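Local coordinates for ferritin like protein (PDB 3HL1) that is of unknown precise function but belongs to the ferritin-like superfamily and probably binds metal ions within a bundle of helices, at residues Asp92-Thr97 against Arg127-Pro132; Gln166-Glu171 against Pro181-Glu186; Gly248-Val253 against Cys307-Ala312. One frame throughout, in Å; residues are numbered along the deposited sequence.

Interaction 1: residues Asp92-Thr97 against Arg127-Pro132; sequences DTPNPT and RTQREP
D92 and T128 form the close-packed part of this contact. The carboxylate of D92 is laid against the methyl side of T128, with OD1 3.1 Å from CB and CG2 also near, while T128 OG1 turns to the carbonyl of E125. With chi1 65°, T128 OG1 stands between its own backbone N and carbonyl carbon, which leaves the methyl to meet the acid; threonine suits the place by offering a hydroxyl one way and a methyl the other. The aliphatic CD of R130 also approaches D92 OD1, at 3.7 Å. The guanidinium itself goes to E146, although its NE, 4.7 Å from D92 OD1, may still ease the burial of the negative charge.

Beside this pair the backbones are joined by T93 N and T128 O, 3.1 Å apart and almost straight at 173°. Outward the contact becomes looser and wetter. Q129, a flexible amide at the surface, crosses T93 at about a right angle and gives only a weak bond from NE2 to T93 O. One water links T93 OG1 to Q129 O; another donates to P94 O. An Asx turn at N95 leads into a 3-10 segment beginning at P96. The contact thus ties together the loops before and after helix 112-121, with P96 and T97 resting on L120 and R130 reaching helix 144-157 through E146.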
loop_
_atom_site.group_PDB
_atom_site.type_symbol
_atom_site.label_atom_id
_atom_site.label_comp_id
_atom_site.label_asym_id
_atom_site.label_seq_id
_atom_site.Cartn_x
_atom_site.Cartn_y
_atom_site.Cartn_z
ATOM N N ASP A 92 -8.862 15.746 -9.554
ATOM C CA ASP A 92 -8.380 15.374 -10.867
ATOM C C ASP A 92 -9.401 15.743 -11.942
ATOM O O ASP A 92 -10.590 15.744 -11.693
ATOM C CB ASP A 92 -8.155 13.853 -10.914
ATOM C CG ASP A 92 -7.158 13.369 -9.890
ATOM O OD1 ASP A 92 -6.255 14.171 -9.564
ATOM O OD2 ASP A 92 -7.279 12.212 -9.411
ATOM N N THR A 93 -8.913 15.982 -13.150
ATOM C CA THR A 93 -9.769 16.324 -14.289
ATOM C C THR A 93 -9.338 15.474 -15.508
ATOM O O THR A 93 -8.174 15.503 -15.926
ATOM C CB THR A 93 -9.669 17.831 -14.564
ATOM O OG1 THR A 93 -8.306 18.151 -14.825
ATOM C CG2 THR A 93 -10.135 18.685 -13.320
ATOM N N PRO A 94 -10.228 14.596 -15.995
ATOM C CA PRO A 94 -11.565 14.285 -15.450
ATOM C C PRO A 94 -11.420 13.534 -14.120
ATOM O O PRO A 94 -10.345 12.981 -13.843
ATOM C CB PRO A 94 -12.186 13.382 -16.528
ATOM C CG PRO A 94 -11.014 12.673 -17.134
ATOM C CD PRO A 94 -9.889 13.720 -17.137
ATOM N N ASN A 95 -12.455 13.587 -13.283
ATOM C CA ASN A 95 -12.481 12.819 -12.062
ATOM C C ASN A 95 -12.493 11.360 -12.509
ATOM O O ASN A 95 -13.388 10.945 -13.238
ATOM C CB ASN A 95 -13.700 13.171 -11.233
ATOM C CG ASN A 95 -13.700 12.516 -9.906
ATOM O OD1 ASN A 95 -13.117 11.435 -9.719
ATOM N ND2 ASN A 95 -14.344 13.171 -8.940
ATOM N N PRO A 96 -11.454 10.596 -12.142
ATOM C CA PRO A 96 -11.422 9.213 -12.674
ATOM C C PRO A 96 -12.499 8.325 -12.088
ATOM O O PRO A 96 -12.684 7.236 -12.602
ATOM C CB PRO A 96 -10.020 8.697 -12.258
ATOM C CG PRO A 96 -9.636 9.527 -11.045
ATOM C CD PRO A 96 -10.276 10.907 -11.322
ATOM N N THR A 97 -13.173 8.751 -11.007
ATOM C CA THR A 97 -14.331 7.987 -10.494
ATOM C C THR A 97 -15.521 8.028 -11.472
ATOM O O THR A 97 -16.499 7.271 -11.318
ATOM C CB THR A 97 -14.758 8.428 -9.062
ATOM O OG1 THR A 97 -15.276 9.764 -9.089
ATOM C CG2 THR A 97 -13.601 8.297 -8.067
ATOM N N ARG A 127 -2.320 11.546 -15.887
ATOM C CA ARG A 127 -3.729 11.621 -16.304
ATOM C C ARG A 127 -4.576 12.594 -15.472
ATOM O O ARG A 127 -5.638 13.010 -15.896
ATOM C CB ARG A 127 -4.305 10.215 -16.273
ATOM C CG ARG A 127 -3.578 9.344 -17.262
ATOM C CD ARG A 127 -3.785 7.937 -17.005
ATOM N NE ARG A 127 -4.990 7.431 -17.624
ATOM C CZ ARG A 127 -5.034 6.673 -18.711
ATOM N NH1 ARG A 127 -6.220 6.251 -19.132
ATOM N NH2 ARG A 127 -3.925 6.325 -19.366
ATOM N N THR A 128 -4.102 12.967 -14.279
ATOM C CA THR A 128 -4.864 13.854 -13.377
ATOM C C THR A 128 -4.982 15.297 -13.911
ATOM O O THR A 128 -5.872 16.057 -13.523
ATOM C CB THR A 128 -4.241 13.874 -11.966
ATOM O OG1 THR A 128 -2.914 14.451 -11.993
ATOM C CG2 THR A 128 -4.206 12.463 -11.401
ATOM N N GLN A 129 -4.068 15.660 -14.799
ATOM C CA GLN A 129 -3.992 17.016 -15.338
ATOM C C GLN A 129 -3.962 18.055 -14.222
ATOM O O GLN A 129 -4.754 18.984 -14.208
ATOM C CB GLN A 129 -5.150 17.303 -16.274
ATOM C CG GLN A 129 -5.253 16.362 -17.433
ATOM C CD GLN A 129 -6.123 16.940 -18.516
ATOM O OE1 GLN A 129 -5.731 17.906 -19.173
ATOM N NE2 GLN A 129 -7.316 16.367 -18.705
ATOM N N ARG A 130 -3.102 17.854 -13.235
ATOM C CA ARG A 130 -2.927 18.894 -12.246
ATOM C C ARG A 130 -1.488 19.136 -11.912
ATOM O O ARG A 130 -0.651 18.252 -12.012
ATOM C CB ARG A 130 -3.769 18.666 -10.987
ATOM C CG ARG A 130 -3.514 17.441 -10.186
ATOM C CD ARG A 130 -4.469 17.407 -9.006
ATOM N NE ARG A 130 -3.897 17.855 -7.729
ATOM C CZ ARG A 130 -4.289 18.903 -6.999
ATOM N NH1 ARG A 130 -5.256 19.728 -7.390
ATOM N NH2 ARG A 130 -3.689 19.137 -5.850
ATOM N N GLU A 131 -1.218 20.387 -11.570
ATOM C CA GLU A 131 0.055 20.773 -10.994
ATOM C C GLU A 131 0.112 20.210 -9.559
ATOM O O GLU A 131 -0.816 20.440 -8.791
ATOM C CB GLU A 131 0.188 22.307 -10.990
ATOM C CG GLU A 131 0.755 22.862 -12.287
ATOM C CD GLU A 131 2.180 22.386 -12.507
ATOM O OE1 GLU A 131 3.016 22.577 -11.599
ATOM O OE2 GLU A 131 2.459 21.804 -13.573
ATOM N N PRO A 132 1.191 19.468 -9.211
ATOM C CA PRO A 132 1.322 18.923 -7.863
ATOM C C PRO A 132 1.265 20.030 -6.846
ATOM O O PRO A 132 1.877 21.094 -7.067
ATOM C CB PRO A 132 2.708 18.278 -7.872
ATOM C CG PRO A 132 2.966 17.983 -9.323
ATOM C CD PRO A 132 2.334 19.077 -10.066
HETATM O O HOH W 1 -6.925 18.492 -12.533
HETATM O O HOH W 2 -7.725 12.466 -14.553
#

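Interaction 2: residues Gln166-Glu171 against Pro181-Glu186; sequences QKQMDE and PLTVTE
Q168 reaches across to the backbone of V184, where its OE1 accepts from V184 N at 2.8 Å in a nearly straight bond (178°). The N-H arrives from above the carbonyl plane of the amide, 45° out of it. A long amide suits this position because its two ends do different work: while OE1 crosses to the other segment, NE2 turns back to Q166 O at 2.9 Å, and that acceptor lies in the amide plane. NE2 also has the carbonyl of N63 as a partner, so the rotation of the group is well defined. A bend at chi2 (-65°) brings the amide round to this double task, with CG near V184 O and CB against T183.

T183 adds its methyl, CG2, which lies 3.6 Å from M169 O and also borders Q168 CB. Further along, D170 OD2 rests 3.2 Å from CB of P181 at the exposed end. At the other end a water bridges Q166 N and V184 O, next to the backbone bond of V184 with N165.

The next shell is N63 of helix 42-67, whose ND2 bonds to both M169 O and L182 O and so holds the two segments together. L182 packs on L60, L198 and I201, and V184 on Q194, placing the contact between helices 42-67 and 188-207; M169, a selenomethionine that points away from 181-186, reaches M283 of helix 261-283.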
loop_
_atom_site.group_PDB
_atom_site.type_symbol
_atom_site.label_atom_id
_atom_site.label_comp_id
_atom_site.label_asym_id
_atom_site.label_seq_id
_atom_site.Cartn_x
_atom_site.Cartn_y
_atom_site.Cartn_z
ATOM N N GLN A 166 20.670 4.198 9.250
ATOM C CA GLN A 166 19.885 4.541 10.408
ATOM C C GLN A 166 18.593 3.791 10.405
ATOM O O GLN A 166 17.669 4.164 9.673
ATOM C CB GLN A 166 19.614 6.057 10.424
ATOM C CG GLN A 166 18.960 6.516 11.741
ATOM C CD GLN A 166 19.076 8.001 11.939
ATOM O OE1 GLN A 166 19.865 8.454 12.769
ATOM N NE2 GLN A 166 18.297 8.781 11.159
ATOM N N LYS A 167 18.519 2.738 11.225
ATOM C CA LYS A 167 17.335 1.916 11.382
ATOM C C LYS A 167 16.770 1.465 10.030
ATOM O O LYS A 167 15.577 1.573 9.748
ATOM C CB LYS A 167 16.332 2.652 12.251
ATOM C CG LYS A 167 16.873 3.069 13.614
ATOM C CD LYS A 167 15.777 3.689 14.467
ATOM C CE LYS A 167 16.186 3.917 15.863
ATOM N NZ LYS A 167 17.192 4.949 15.904
ATOM N N GLN A 168 17.677 0.937 9.196
ATOM C CA GLN A 168 17.320 0.472 7.864
ATOM C C GLN A 168 16.939 -1.006 7.911
ATOM O O GLN A 168 17.490 -1.771 8.693
ATOM C CB GLN A 168 18.470 0.659 6.888
ATOM C CG GLN A 168 18.895 2.061 6.689
ATOM C CD GLN A 168 17.836 2.881 6.044
ATOM O OE1 GLN A 168 17.597 2.777 4.848
ATOM N NE2 GLN A 168 17.199 3.727 6.825
HETATM N N MSE A 169 16.043 -1.380 7.029
HETATM C CA MSE A 169 15.490 -2.725 6.930
HETATM C C MSE A 169 15.691 -3.253 5.523
HETATM O O MSE A 169 15.668 -2.503 4.554
HETATM C CB MSE A 169 14.017 -2.630 7.266
HETATM C CG MSE A 169 13.217 -3.843 7.208
HETATM SE SE MSE A 169 11.488 -3.235 7.829
HETATM C CE MSE A 169 10.464 -4.597 6.999
ATOM N N ASP A 170 15.931 -4.552 5.404
ATOM C CA ASP A 170 16.098 -5.170 4.080
ATOM C C ASP A 170 15.607 -6.637 4.057
ATOM O O ASP A 170 16.395 -7.559 4.198
ATOM C CB ASP A 170 17.570 -5.030 3.620
ATOM C CG ASP A 170 17.743 -5.247 2.097
ATOM O OD1 ASP A 170 16.737 -5.166 1.332
ATOM O OD2 ASP A 170 18.894 -5.495 1.658
ATOM N N GLU A 171 14.292 -6.804 3.906
ATOM C CA GLU A 171 13.622 -8.095 3.746
ATOM C C GLU A 171 12.899 -8.041 2.399
ATOM O O GLU A 171 12.782 -9.042 1.704
ATOM C CB GLU A 171 12.611 -8.324 4.865
ATOM C CG GLU A 171 13.137 -8.045 6.304
ATOM C CD GLU A 171 14.105 -9.133 6.872
ATOM O OE1 GLU A 171 13.822 -10.352 6.751
ATOM O OE2 GLU A 171 15.140 -8.764 7.478
ATOM N N PRO A 181 21.479 -3.412 -1.297
ATOM C CA PRO A 181 20.325 -3.246 -0.411
ATOM C C PRO A 181 19.566 -1.960 -0.786
ATOM O O PRO A 181 20.166 -0.976 -1.213
ATOM C CB PRO A 181 20.967 -3.133 0.984
ATOM C CG PRO A 181 22.427 -2.827 0.726
ATOM C CD PRO A 181 22.750 -3.509 -0.553
ATOM N N LEU A 182 18.257 -1.973 -0.645
ATOM C CA LEU A 182 17.464 -0.839 -1.023
ATOM C C LEU A 182 17.266 -0.033 0.269
ATOM O O LEU A 182 16.176 0.032 0.876
ATOM C CB LEU A 182 16.201 -1.305 -1.689
ATOM C CG LEU A 182 16.326 -1.907 -3.095
ATOM C CD1 LEU A 182 14.953 -2.291 -3.556
ATOM C CD2 LEU A 182 16.963 -0.954 -4.105
ATOM N N THR A 183 18.392 0.514 0.689
ATOM C CA THR A 183 18.524 1.221 1.939
ATOM C C THR A 183 19.327 2.487 1.730
ATOM O O THR A 183 20.031 2.663 0.733
ATOM C CB THR A 183 19.275 0.376 2.985
ATOM O OG1 THR A 183 20.591 0.152 2.515
ATOM C CG2 THR A 183 18.625 -0.957 3.210
ATOM N N VAL A 184 19.262 3.359 2.718
ATOM C CA VAL A 184 20.032 4.573 2.721
ATOM C C VAL A 184 21.242 4.350 3.616
ATOM O O VAL A 184 21.139 4.262 4.852
ATOM C CB VAL A 184 19.158 5.762 3.162
ATOM C CG1 VAL A 184 19.989 7.044 3.226
ATOM C CG2 VAL A 184 17.936 5.904 2.176
ATOM N N THR A 185 22.402 4.241 2.968
ATOM C CA THR A 185 23.652 3.938 3.658
ATOM C C THR A 185 24.533 5.166 3.849
ATOM O O THR A 185 25.477 5.119 4.607
ATOM C CB THR A 185 24.481 2.911 2.878
ATOM O OG1 THR A 185 24.765 3.436 1.576
ATOM C CG2 THR A 185 23.723 1.607 2.745
ATOM N N GLU A 186 24.248 6.256 3.139
ATOM C CA GLU A 186 25.045 7.479 3.226
ATOM C C GLU A 186 24.269 8.639 3.861
ATOM O O GLU A 186 23.043 8.671 3.852
ATOM C CB GLU A 186 25.485 7.949 1.845
ATOM C CG GLU A 186 26.151 6.926 0.974
ATOM C CD GLU A 186 27.497 6.514 1.498
ATOM O OE1 GLU A 186 28.228 7.414 1.964
ATOM O OE2 GLU A 186 27.828 5.299 1.435
HETATM O O HOH W 3 19.750 5.605 6.825
#

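Interaction 3: residues Gly248-Val253 against Cys307-Ala312; sequences GVYTGV and CWKLGA
Y250 lies across the last turn of a helix, with CD2 3.7 Å from CB of W308 and the backbone N of K309 over one face of its ring. The hydroxyl meets K309 NZ at 2.8 Å, a weak bond made possible by bends at chi3 and chi4 that curl the exposed lysine round the phenol. A tyrosine suits the place, offering a flat ring to the helix and a polar end to the lysine.

Two carbonyls of the last turn are satisfied within the helix end. A312 N to C307 O and G311 N to W308 O are the two bonds of a Schellman motif, in which G311 takes a positive phi (78°) that glycine adopts easily; L310 N adds a weak bond to C307 O. W308 O also receives a water, which donates in turn to T251 O and so joins the two backbones. T251 O has a further contact from G311 CA at 3.4 Å, a CA-H...O interaction. G311 O is taken by V253 N at 3.0 Å, the N-H lying 46° out of the carbonyl plane, and V253 forms a single beta bridge with A312.

G252 must pass close to the indole: its N lies at the ring edge, 3.8 Å from W308 CZ3, and a CB there would press on that same atom. W308 NE1 is satisfied by the carbonyl of T31. The indole thus reaches helix 8-35, where it also touches Y34 and S35, while C307 and A312 pack on helix 261-283, so the end of helix 292-309 is held between the loop 248-253 and these two helices.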
loop_
_atom_site.group_PDB
_atom_site.type_symbol
_atom_site.label_atom_id
_atom_site.label_comp_id
_atom_site.label_asym_id
_atom_site.label_seq_id
_atom_site.Cartn_x
_atom_site.Cartn_y
_atom_site.Cartn_z
ATOM N N GLY A 248 -13.669 -17.679 -11.314
ATOM C CA GLY A 248 -14.624 -17.879 -10.218
ATOM C C GLY A 248 -14.046 -17.378 -8.899
ATOM O O GLY A 248 -12.833 -17.488 -8.678
ATOM N N VAL A 249 -14.905 -16.787 -8.082
ATOM C CA VAL A 249 -14.514 -16.264 -6.786
ATOM C C VAL A 249 -15.361 -16.882 -5.672
ATOM O O VAL A 249 -16.516 -17.304 -5.886
ATOM C CB VAL A 249 -14.623 -14.731 -6.721
ATOM C CG1 VAL A 249 -13.770 -14.097 -7.869
ATOM C CG2 VAL A 249 -16.076 -14.290 -6.782
ATOM N N TYR A 250 -14.779 -16.950 -4.479
ATOM C CA TYR A 250 -15.512 -17.337 -3.329
ATOM C C TYR A 250 -16.555 -16.286 -3.040
ATOM O O TYR A 250 -16.429 -15.114 -3.367
ATOM C CB TYR A 250 -14.631 -17.493 -2.094
ATOM C CG TYR A 250 -13.640 -18.567 -2.211
ATOM C CD1 TYR A 250 -14.030 -19.909 -2.099
ATOM C CD2 TYR A 250 -12.301 -18.275 -2.460
ATOM C CE1 TYR A 250 -13.087 -20.953 -2.225
ATOM C CE2 TYR A 250 -11.372 -19.298 -2.610
ATOM C CZ TYR A 250 -11.782 -20.635 -2.498
ATOM O OH TYR A 250 -10.814 -21.615 -2.626
ATOM N N THR A 251 -17.614 -16.759 -2.427
ATOM C CA THR A 251 -18.714 -15.939 -2.015
ATOM C C THR A 251 -18.597 -15.754 -0.491
ATOM O O THR A 251 -18.130 -16.637 0.236
ATOM C CB THR A 251 -20.031 -16.651 -2.458
ATOM O OG1 THR A 251 -21.104 -15.725 -2.392
ATOM C CG2 THR A 251 -20.288 -17.835 -1.567
ATOM N N GLY A 252 -18.963 -14.585 0.010
ATOM C CA GLY A 252 -18.884 -14.360 1.435
ATOM C C GLY A 252 -19.696 -13.205 1.878
ATOM O O GLY A 252 -20.031 -12.341 1.076
ATOM N N VAL A 253 -20.023 -13.202 3.162
ATOM C CA VAL A 253 -20.714 -12.095 3.791
ATOM C C VAL A 253 -19.775 -11.366 4.704
ATOM O O VAL A 253 -18.889 -11.956 5.313
ATOM C CB VAL A 253 -21.949 -12.549 4.621
ATOM C CG1 VAL A 253 -23.008 -13.134 3.713
ATOM C CG2 VAL A 253 -21.562 -13.549 5.678
ATOM N N CYS A 307 -11.060 -17.479 5.645
ATOM C CA CYS A 307 -12.283 -16.671 5.697
ATOM C C CYS A 307 -13.153 -16.878 4.482
ATOM O O CYS A 307 -14.328 -17.221 4.597
ATOM C CB CYS A 307 -11.975 -15.180 5.842
ATOM S SG CYS A 307 -11.293 -14.692 7.444
ATOM N N TRP A 308 -12.579 -16.695 3.292
ATOM C CA TRP A 308 -13.313 -16.885 2.062
ATOM C C TRP A 308 -13.904 -18.278 1.896
ATOM O O TRP A 308 -15.082 -18.426 1.507
ATOM C CB TRP A 308 -12.411 -16.584 0.861
ATOM C CG TRP A 308 -12.271 -15.143 0.548
ATOM C CD1 TRP A 308 -11.110 -14.471 0.434
ATOM C CD2 TRP A 308 -13.307 -14.234 0.218
ATOM N NE1 TRP A 308 -11.347 -13.172 0.029
ATOM C CE2 TRP A 308 -12.694 -12.996 -0.082
ATOM C CE3 TRP A 308 -14.699 -14.321 0.161
ATOM C CZ2 TRP A 308 -13.420 -11.875 -0.431
ATOM C CZ3 TRP A 308 -15.432 -13.194 -0.211
ATOM C CH2 TRP A 308 -14.799 -11.992 -0.496
ATOM N N LYS A 309 -13.093 -19.296 2.154
ATOM C CA LYS A 309 -13.583 -20.650 2.100
ATOM C C LYS A 309 -14.772 -20.904 3.040
ATOM O O LYS A 309 -15.620 -21.732 2.719
ATOM C CB LYS A 309 -12.477 -21.619 2.430
ATOM C CG LYS A 309 -11.508 -21.861 1.277
ATOM C CD LYS A 309 -10.360 -22.729 1.780
ATOM C CE LYS A 309 -9.860 -23.752 0.834
ATOM N NZ LYS A 309 -10.103 -23.486 -0.599
ATOM N N LEU A 310 -14.812 -20.229 4.185
ATOM C CA LEU A 310 -15.929 -20.330 5.125
ATOM C C LEU A 310 -17.090 -19.392 4.842
ATOM O O LEU A 310 -18.047 -19.364 5.600
ATOM C CB LEU A 310 -15.449 -20.190 6.578
ATOM C CG LEU A 310 -14.536 -21.322 7.030
ATOM C CD1 LEU A 310 -13.696 -21.008 8.238
ATOM C CD2 LEU A 310 -15.309 -22.657 7.209
ATOM N N GLY A 311 -17.042 -18.633 3.755
ATOM C CA GLY A 311 -18.130 -17.710 3.429
ATOM C C GLY A 311 -18.131 -16.413 4.235
ATOM O O GLY A 311 -19.151 -15.785 4.365
ATOM N N ALA A 312 -16.964 -15.997 4.738
ATOM C CA ALA A 312 -16.804 -14.740 5.447
ATOM C C ALA A 312 -15.815 -13.868 4.652
ATOM O O ALA A 312 -14.708 -14.292 4.341
ATOM C CB ALA A 312 -16.241 -14.970 6.835
HETATM O O HOH W 4 -17.253 -19.200 0.300
#

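In the fold
From the N terminus, the chain runs through helices 8-35 and 42-67 before interaction 1 closes a loop that contains helix 112-121. Helix 144-157 follows, and interaction 2 then draws together two parts of the single connection leading to helix 188-207, a short loop, part of it not modelled. After helices 188-207 and 233-242, interaction 3 comes last and spans most widely, enclosing helix 261-283 and most of helix 292-309. The three follow in series, neither nesting nor crossing. Their centres lie 34 to 39 Å apart, and interactions 2 and 3 sit on opposite sides of the chain's centre. Helix 261-283 is met by both of these, while helix 8-35 joins interaction 3 to the start of the chain.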